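Local structure of sulfite reductase [ferredoxin] (Mycobacterium tuberculosis, 1ZJ8) at residues L180-V192 with H342-A354. The protein catalyses the six-electron reduction of sulfite to sulfide with electrons from reduced ferredoxin, using a siroheme and a [4Fe-4S] cluster. Numbering follows the deposited sequence.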
ATOM      1  N   LEU A 180       4.783  -7.459  -1.711  1.00 30.43           N
ATOM      2  CA  LEU A 180       5.676  -6.564  -0.965  1.00 29.82           C
ATOM      3  C   LEU A 180       7.001  -7.274  -0.604  1.00 29.08           C
ATOM      4  O   LEU A 180       7.041  -8.497  -0.421  1.00 28.74           O
ATOM      5  CB  LEU A 180       4.974  -6.002   0.276  1.00 29.76           C
ATOM      6  CG  LEU A 180       3.573  -5.374   0.113  1.00 29.66           C
ATOM      7  CD1 LEU A 180       3.072  -4.807   1.455  1.00 29.38           C
ATOM      8  CD2 LEU A 180       3.559  -4.307  -0.947  1.00 29.42           C
ATOM      9  N   GLY A 181       8.080  -6.495  -0.524  1.00 28.47           N
ATOM     10  CA  GLY A 181       9.375  -6.998  -0.052  1.00 28.20           C
ATOM     11  C   GLY A 181      10.147  -5.991   0.790  1.00 27.70           C
ATOM     12  O   GLY A 181       9.932  -4.781   0.668  1.00 27.33           O
ATOM     13  N   SER A 182      11.043  -6.487   1.646  1.00 27.46           N
ATOM     14  CA  SER A 182      11.950  -5.609   2.377  1.00 27.39           C
ATOM     15  C   SER A 182      12.728  -4.740   1.404  1.00 27.51           C
ATOM     16  O   SER A 182      13.404  -5.260   0.492  1.00 27.28           O
ATOM     17  CB  SER A 182      12.966  -6.395   3.201  1.00 27.38           C
ATOM     18  OG  SER A 182      14.047  -5.566   3.590  1.00 25.65           O
ATOM     19  N   PRO A 183      12.644  -3.418   1.589  1.00 27.30           N
ATOM     20  CA  PRO A 183      13.486  -2.476   0.871  1.00 27.52           C
ATOM     21  C   PRO A 183      14.969  -2.730   1.016  1.00 27.58           C
ATOM     22  O   PRO A 183      15.740  -2.104   0.303  1.00 28.33           O
ATOM     23  CB  PRO A 183      13.165  -1.136   1.555  1.00 27.32           C
ATOM     24  CG  PRO A 183      11.842  -1.287   2.085  1.00 27.05           C
ATOM     25  CD  PRO A 183      11.709  -2.728   2.486  1.00 27.29           C
ATOM     26  N   LEU A 184      15.371  -3.573   1.967  1.00 27.77           N
ATOM     27  CA  LEU A 184      16.788  -3.947   2.135  1.00 27.93           C
ATOM     28  C   LEU A 184      16.997  -5.442   2.013  1.00 27.96           C
ATOM     29  O   LEU A 184      17.906  -6.002   2.625  1.00 28.44           O
ATOM     30  CB  LEU A 184      17.323  -3.448   3.482  1.00 27.69           C
ATOM     31  CG  LEU A 184      17.920  -2.055   3.323  1.00 28.55           C
ATOM     32  CD1 LEU A 184      16.856  -0.980   3.558  1.00 29.21           C
ATOM     33  CD2 LEU A 184      19.087  -1.897   4.256  1.00 28.46           C
ATOM     34  N   ALA A 185      16.162  -6.085   1.211  1.00 27.97           N
ATOM     35  CA  ALA A 185      16.277  -7.511   0.999  1.00 28.03           C
ATOM     36  C   ALA A 185      17.670  -7.834   0.425  1.00 28.04           C
ATOM     37  O   ALA A 185      18.071  -7.271  -0.602  1.00 28.39           O
ATOM     38  CB  ALA A 185      15.186  -7.975   0.083  1.00 28.01           C
ATOM     39  N   GLY A 186      18.416  -8.698   1.115  1.00 27.83           N
ATOM     40  CA  GLY A 186      19.760  -9.085   0.690  1.00 28.19           C
ATOM     41  C   GLY A 186      20.915  -8.214   1.154  1.00 28.21           C
ATOM     42  O   GLY A 186      22.081  -8.533   0.885  1.00 27.67           O
ATOM     43  N   GLU A 187      20.612  -7.108   1.832  1.00 28.44           N
ATOM     44  CA  GLU A 187      21.676  -6.246   2.354  1.00 29.13           C
ATOM     45  C   GLU A 187      21.549  -5.832   3.827  1.00 29.30           C
ATOM     46  O   GLU A 187      22.535  -5.335   4.405  1.00 29.35           O
ATOM     47  CB  GLU A 187      21.833  -5.004   1.478  1.00 29.47           C
ATOM     48  CG  GLU A 187      22.111  -5.316  -0.015  1.00 31.85           C
ATOM     49  CD  GLU A 187      23.455  -6.018  -0.274  1.00 33.48           C
ATOM     50  OE1 GLU A 187      24.281  -6.082   0.673  1.00 34.59           O
ATOM     51  OE2 GLU A 187      23.685  -6.474  -1.427  1.00 32.47           O
ATOM     52  N   SER A 188      20.381  -6.042   4.444  1.00 29.43           N
ATOM     53  CA  SER A 188      20.198  -5.683   5.848  1.00 29.87           C
ATOM     54  C   SER A 188      21.080  -6.516   6.750  1.00 30.24           C
ATOM     55  O   SER A 188      21.206  -7.727   6.569  1.00 30.66           O
ATOM     56  CB  SER A 188      18.731  -5.814   6.296  1.00 30.13           C
ATOM     57  OG  SER A 188      18.556  -5.438   7.664  1.00 29.26           O
ATOM     58  N   LEU A 189      21.685  -5.854   7.730  1.00 30.77           N
ATOM     59  CA  LEU A 189      22.444  -6.544   8.757  1.00 31.34           C
ATOM     60  C   LEU A 189      21.535  -7.379   9.677  1.00 31.85           C
ATOM     61  O   LEU A 189      22.011  -8.286  10.368  1.00 32.14           O
ATOM     62  CB  LEU A 189      23.257  -5.557   9.607  1.00 31.27           C
ATOM     63  CG  LEU A 189      24.440  -4.852   8.927  1.00 31.38           C
ATOM     64  CD1 LEU A 189      25.112  -3.891   9.879  1.00 30.46           C
ATOM     65  CD2 LEU A 189      25.459  -5.852   8.376  1.00 30.98           C
ATOM     66  N   ASP A 190      20.234  -7.103   9.675  1.00 32.15           N
ATOM     67  CA  ASP A 190      19.326  -7.757  10.611  1.00 32.51           C
ATOM     68  C   ASP A 190      18.285  -8.672   9.976  1.00 32.55           C
ATOM     69  O   ASP A 190      17.429  -9.199  10.659  1.00 32.68           O
ATOM     70  CB  ASP A 190      18.647  -6.673  11.433  1.00 32.89           C
ATOM     71  CG  ASP A 190      19.647  -5.662  11.970  1.00 34.89           C
ATOM     72  OD1 ASP A 190      20.847  -6.011  12.037  1.00 38.27           O
ATOM     73  OD2 ASP A 190      19.261  -4.522  12.310  1.00 36.81           O
ATOM     74  N   GLU A 191      18.361  -8.888   8.675  1.00 32.69           N
ATOM     75  CA  GLU A 191      17.390  -9.754   8.024  1.00 32.93           C
ATOM     76  C   GLU A 191      17.676 -11.209   8.407  1.00 32.47           C
ATOM     77  O   GLU A 191      18.823 -11.652   8.398  1.00 31.98           O
ATOM     78  CB  GLU A 191      17.384  -9.551   6.489  1.00 32.93           C
ATOM     79  CG  GLU A 191      18.778  -9.520   5.824  1.00 34.44           C
ATOM     80  CD  GLU A 191      18.749  -9.688   4.304  1.00 35.53           C
ATOM     81  OE1 GLU A 191      18.095  -8.852   3.625  1.00 37.62           O
ATOM     82  OE2 GLU A 191      19.398 -10.647   3.789  1.00 39.19           O
ATOM     83  N   VAL A 192      16.627 -11.944   8.767  1.00 32.26           N
ATOM     84  CA  VAL A 192      16.760 -13.383   9.021  1.00 31.97           C
ATOM     85  C   VAL A 192      17.264 -14.102   7.772  1.00 31.28           C
ATOM     86  O   VAL A 192      18.102 -14.995   7.877  1.00 31.11           O
ATOM     87  CB  VAL A 192      15.421 -14.039   9.484  1.00 32.52           C
ATOM     88  CG1 VAL A 192      15.589 -15.574   9.627  1.00 32.54           C
ATOM     89  CG2 VAL A 192      14.897 -13.405  10.812  1.00 32.38           C
ATOM     90  N   HIS A 342      13.146   2.277   7.332  1.00 32.70           N
ATOM     91  CA  HIS A 342      14.425   2.398   6.632  1.00 31.99           C
ATOM     92  C   HIS A 342      14.804   3.801   6.211  1.00 31.19           C
ATOM     93  O   HIS A 342      15.604   3.967   5.329  1.00 31.48           O
ATOM     94  CB  HIS A 342      14.451   1.485   5.409  1.00 31.79           C
ATOM     95  CG  HIS A 342      14.265   0.045   5.746  1.00 31.02           C
ATOM     96  ND1 HIS A 342      15.187  -0.665   6.484  1.00 30.41           N
ATOM     97  CD2 HIS A 342      13.262  -0.813   5.459  1.00 29.98           C
ATOM     98  CE1 HIS A 342      14.758  -1.903   6.635  1.00 31.34           C
ATOM     99  NE2 HIS A 342      13.586  -2.014   6.035  1.00 31.13           N
ATOM    100  N   VAL A 343      14.274   4.812   6.857  1.00 30.95           N
ATOM    101  CA  VAL A 343      14.669   6.176   6.551  1.00 31.19           C
ATOM    102  C   VAL A 343      16.026   6.547   7.200  1.00 31.10           C
ATOM    103  O   VAL A 343      16.288   6.194   8.347  1.00 30.99           O
ATOM    104  CB  VAL A 343      13.537   7.151   6.943  1.00 31.15           C
ATOM    105  CG1 VAL A 343      14.064   8.543   7.230  1.00 31.49           C
ATOM    106  CG2 VAL A 343      12.472   7.184   5.830  1.00 30.89           C
ATOM    107  N   GLY A 344      16.883   7.258   6.463  1.00 31.06           N
ATOM    108  CA  GLY A 344      18.207   7.635   6.970  1.00 30.90           C
ATOM    109  C   GLY A 344      19.269   6.715   6.408  1.00 31.15           C
ATOM    110  O   GLY A 344      18.996   5.963   5.454  1.00 32.43           O
ATOM    111  N   VAL A 345      20.469   6.751   6.988  1.00 30.61           N
ATOM    112  CA  VAL A 345      21.619   6.008   6.455  1.00 30.20           C
ATOM    113  C   VAL A 345      21.842   4.766   7.284  1.00 30.12           C
ATOM    114  O   VAL A 345      21.772   4.831   8.511  1.00 29.95           O
ATOM    115  CB  VAL A 345      22.922   6.842   6.477  1.00 29.81           C
ATOM    116  CG1 VAL A 345      24.027   6.097   5.763  1.00 29.92           C
ATOM    117  CG2 VAL A 345      22.721   8.189   5.845  1.00 29.58           C
ATOM    118  N   GLN A 346      22.104   3.638   6.624  1.00 30.21           N
ATOM    119  CA  GLN A 346      22.472   2.401   7.334  1.00 30.52           C
ATOM    120  C   GLN A 346      23.542   1.601   6.598  1.00 30.75           C
ATOM    121  O   GLN A 346      23.678   1.712   5.388  1.00 31.24           O
ATOM    122  CB  GLN A 346      21.247   1.536   7.659  1.00 30.08           C
ATOM    123  CG  GLN A 346      20.572   0.901   6.485  1.00 30.35           C
ATOM    124  CD  GLN A 346      19.486  -0.052   6.915  1.00 30.95           C
ATOM    125  OE1 GLN A 346      19.777  -1.159   7.380  1.00 33.53           O
ATOM    126  NE2 GLN A 346      18.221   0.357   6.756  1.00 31.46           N
ATOM    127  N   ARG A 347      24.295   0.811   7.362  1.00 30.86           N
ATOM    128  CA  ARG A 347      25.377   0.002   6.845  1.00 30.96           C
ATOM    129  C   ARG A 347      24.826  -1.331   6.322  1.00 31.11           C
ATOM    130  O   ARG A 347      23.881  -1.911   6.880  1.00 30.82           O
ATOM    131  CB  ARG A 347      26.419  -0.239   7.943  1.00 30.63           C
ATOM    132  CG  ARG A 347      27.656  -1.034   7.523  1.00 30.65           C
ATOM    133  CD  ARG A 347      28.554  -0.301   6.521  1.00 31.03           C
ATOM    134  NE  ARG A 347      29.129   0.909   7.112  1.00 32.16           N
ATOM    135  CZ  ARG A 347      29.774   1.871   6.444  1.00 32.79           C
ATOM    136  NH1 ARG A 347      29.979   1.793   5.135  1.00 32.51           N
ATOM    137  NH2 ARG A 347      30.228   2.929   7.099  1.00 33.06           N
ATOM    138  N   LEU A 348      25.458  -1.813   5.252  1.00 31.35           N
ATOM    139  CA  LEU A 348      24.994  -2.973   4.517  1.00 31.47           C
ATOM    140  C   LEU A 348      26.000  -4.114   4.543  1.00 31.53           C
ATOM    141  O   LEU A 348      27.203  -3.884   4.724  1.00 31.07           O
ATOM    142  CB  LEU A 348      24.723  -2.540   3.087  1.00 31.49           C
ATOM    143  CG  LEU A 348      23.681  -1.429   3.019  1.00 31.66           C
ATOM    144  CD1 LEU A 348      23.382  -1.106   1.563  1.00 32.53           C
ATOM    145  CD2 LEU A 348      22.423  -1.841   3.738  1.00 31.56           C
ATOM    146  N   LYS A 349      25.485  -5.337   4.367  1.00 31.60           N
ATOM    147  CA  LYS A 349      26.325  -6.518   4.212  1.00 31.92           C
ATOM    148  C   LYS A 349      27.383  -6.310   3.125  1.00 31.57           C
ATOM    149  O   LYS A 349      28.454  -6.863   3.250  1.00 31.54           O
ATOM    150  CB  LYS A 349      25.467  -7.746   3.901  1.00 32.28           C
ATOM    151  CG  LYS A 349      24.617  -8.275   5.066  1.00 33.35           C
ATOM    152  CD  LYS A 349      23.430  -9.183   4.573  1.00 34.14           C
ATOM    153  CE  LYS A 349      23.894 -10.558   3.978  1.00 36.45           C
ATOM    154  NZ  LYS A 349      24.650 -10.460   2.680  1.00 37.03           N
ATOM    155  N   ASN A 350      27.063  -5.557   2.059  1.00 31.47           N
ATOM    156  CA  ASN A 350      28.038  -5.086   1.047  1.00 31.62           C
ATOM    157  C   ASN A 350      29.290  -4.480   1.672  1.00 31.09           C
ATOM    158  O   ASN A 350      30.379  -4.503   1.096  1.00 31.20           O
ATOM    159  CB  ASN A 350      27.440  -3.939   0.200  1.00 31.94           C
ATOM    160  CG  ASN A 350      26.581  -4.418  -0.927  1.00 34.01           C
ATOM    161  OD1 ASN A 350      26.729  -5.543  -1.410  1.00 39.28           O
ATOM    162  ND2 ASN A 350      25.673  -3.560  -1.377  1.00 34.61           N
ATOM    163  N   GLY A 351      29.100  -3.850   2.819  1.00 30.15           N
ATOM    164  CA  GLY A 351      30.060  -2.889   3.322  1.00 29.63           C
ATOM    165  C   GLY A 351      29.770  -1.473   2.866  1.00 29.11           C
ATOM    166  O   GLY A 351      30.377  -0.540   3.374  1.00 28.81           O
ATOM    167  N   LEU A 352      28.856  -1.311   1.908  1.00 28.66           N
ATOM    168  CA  LEU A 352      28.445   0.007   1.456  1.00 28.70           C
ATOM    169  C   LEU A 352      27.295   0.551   2.324  1.00 28.61           C
ATOM    170  O   LEU A 352      27.062   0.071   3.432  1.00 28.65           O
ATOM    171  CB  LEU A 352      28.045  -0.046  -0.025  1.00 29.06           C
ATOM    172  CG  LEU A 352      29.126  -0.612  -0.949  1.00 29.25           C
ATOM    173  CD1 LEU A 352      28.637  -0.637  -2.406  1.00 29.46           C
ATOM    174  CD2 LEU A 352      30.438   0.156  -0.792  1.00 28.46           C
ATOM    175  N   ASN A 353      26.589   1.573   1.841  1.00 28.38           N
ATOM    176  CA  ASN A 353      25.494   2.157   2.593  1.00 28.14           C
ATOM    177  C   ASN A 353      24.191   2.171   1.852  1.00 28.02           C
ATOM    178  O   ASN A 353      24.155   2.285   0.637  1.00 28.23           O
ATOM    179  CB  ASN A 353      25.803   3.604   2.943  1.00 28.38           C
ATOM    180  CG  ASN A 353      26.992   3.737   3.842  1.00 28.11           C
ATOM    181  OD1 ASN A 353      26.895   3.587   5.073  1.00 25.62           O
ATOM    182  ND2 ASN A 353      28.142   4.029   3.232  1.00 28.95           N
ATOM    183  N   ALA A 354      23.111   2.090   2.611  1.00 28.21           N
ATOM    184  CA  ALA A 354      21.771   2.417   2.120  1.00 28.42           C
ATOM    185  C   ALA A 354      21.289   3.750   2.712  1.00 28.41           C
ATOM    186  O   ALA A 354      21.444   4.003   3.903  1.00 28.51           O
ATOM    187  CB  ALA A 354      20.778   1.309   2.500  1.00 28.71           C
TER
HETATM  188  O   HOH W   1      17.439  -3.075   8.285  1.00 30.01           O
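K349 N donates to E187 O at 3.0 Å, nearly straight at 170°, and joins the loop after strand 176-181 to the turn of a beta hairpin. The hairpin pairs strand 344-347 with strand 353-357, and 344-347 is an edge strand of its antiparallel sheet. The contact thus packs a loop of a 4Fe-4S domain against a ferredoxin-like half domain of this siroheme reductase. L184 CD1 lies over one face of the H342 ring, a CH-pi contact 3.6 Å from the centroid. L184 CD2 lies against the Q346 amide and meets L348 CD2 at 3.4 Å. P183 CG comes obliquely to H342 CD2, the two side chains crossing at about a right angle. H342 ND1 accepts from Q346 NE2, and H342 NE2 hydrogen-bonds to D228, which probably holds the ring in its orientation. E187 bends at chi2 (-65°), which brings its carboxylate to the hairpin turn. There OE1 accepts a bent bond from N350 N (136°), and OE2 forms a salt bridge with R383. The aliphatic part of K349 runs beside the loop backbone, with CD 3.3 Å from S188 O. A water bridges S188 OG at 2.7 Å and Q346 OE1, to which it donates.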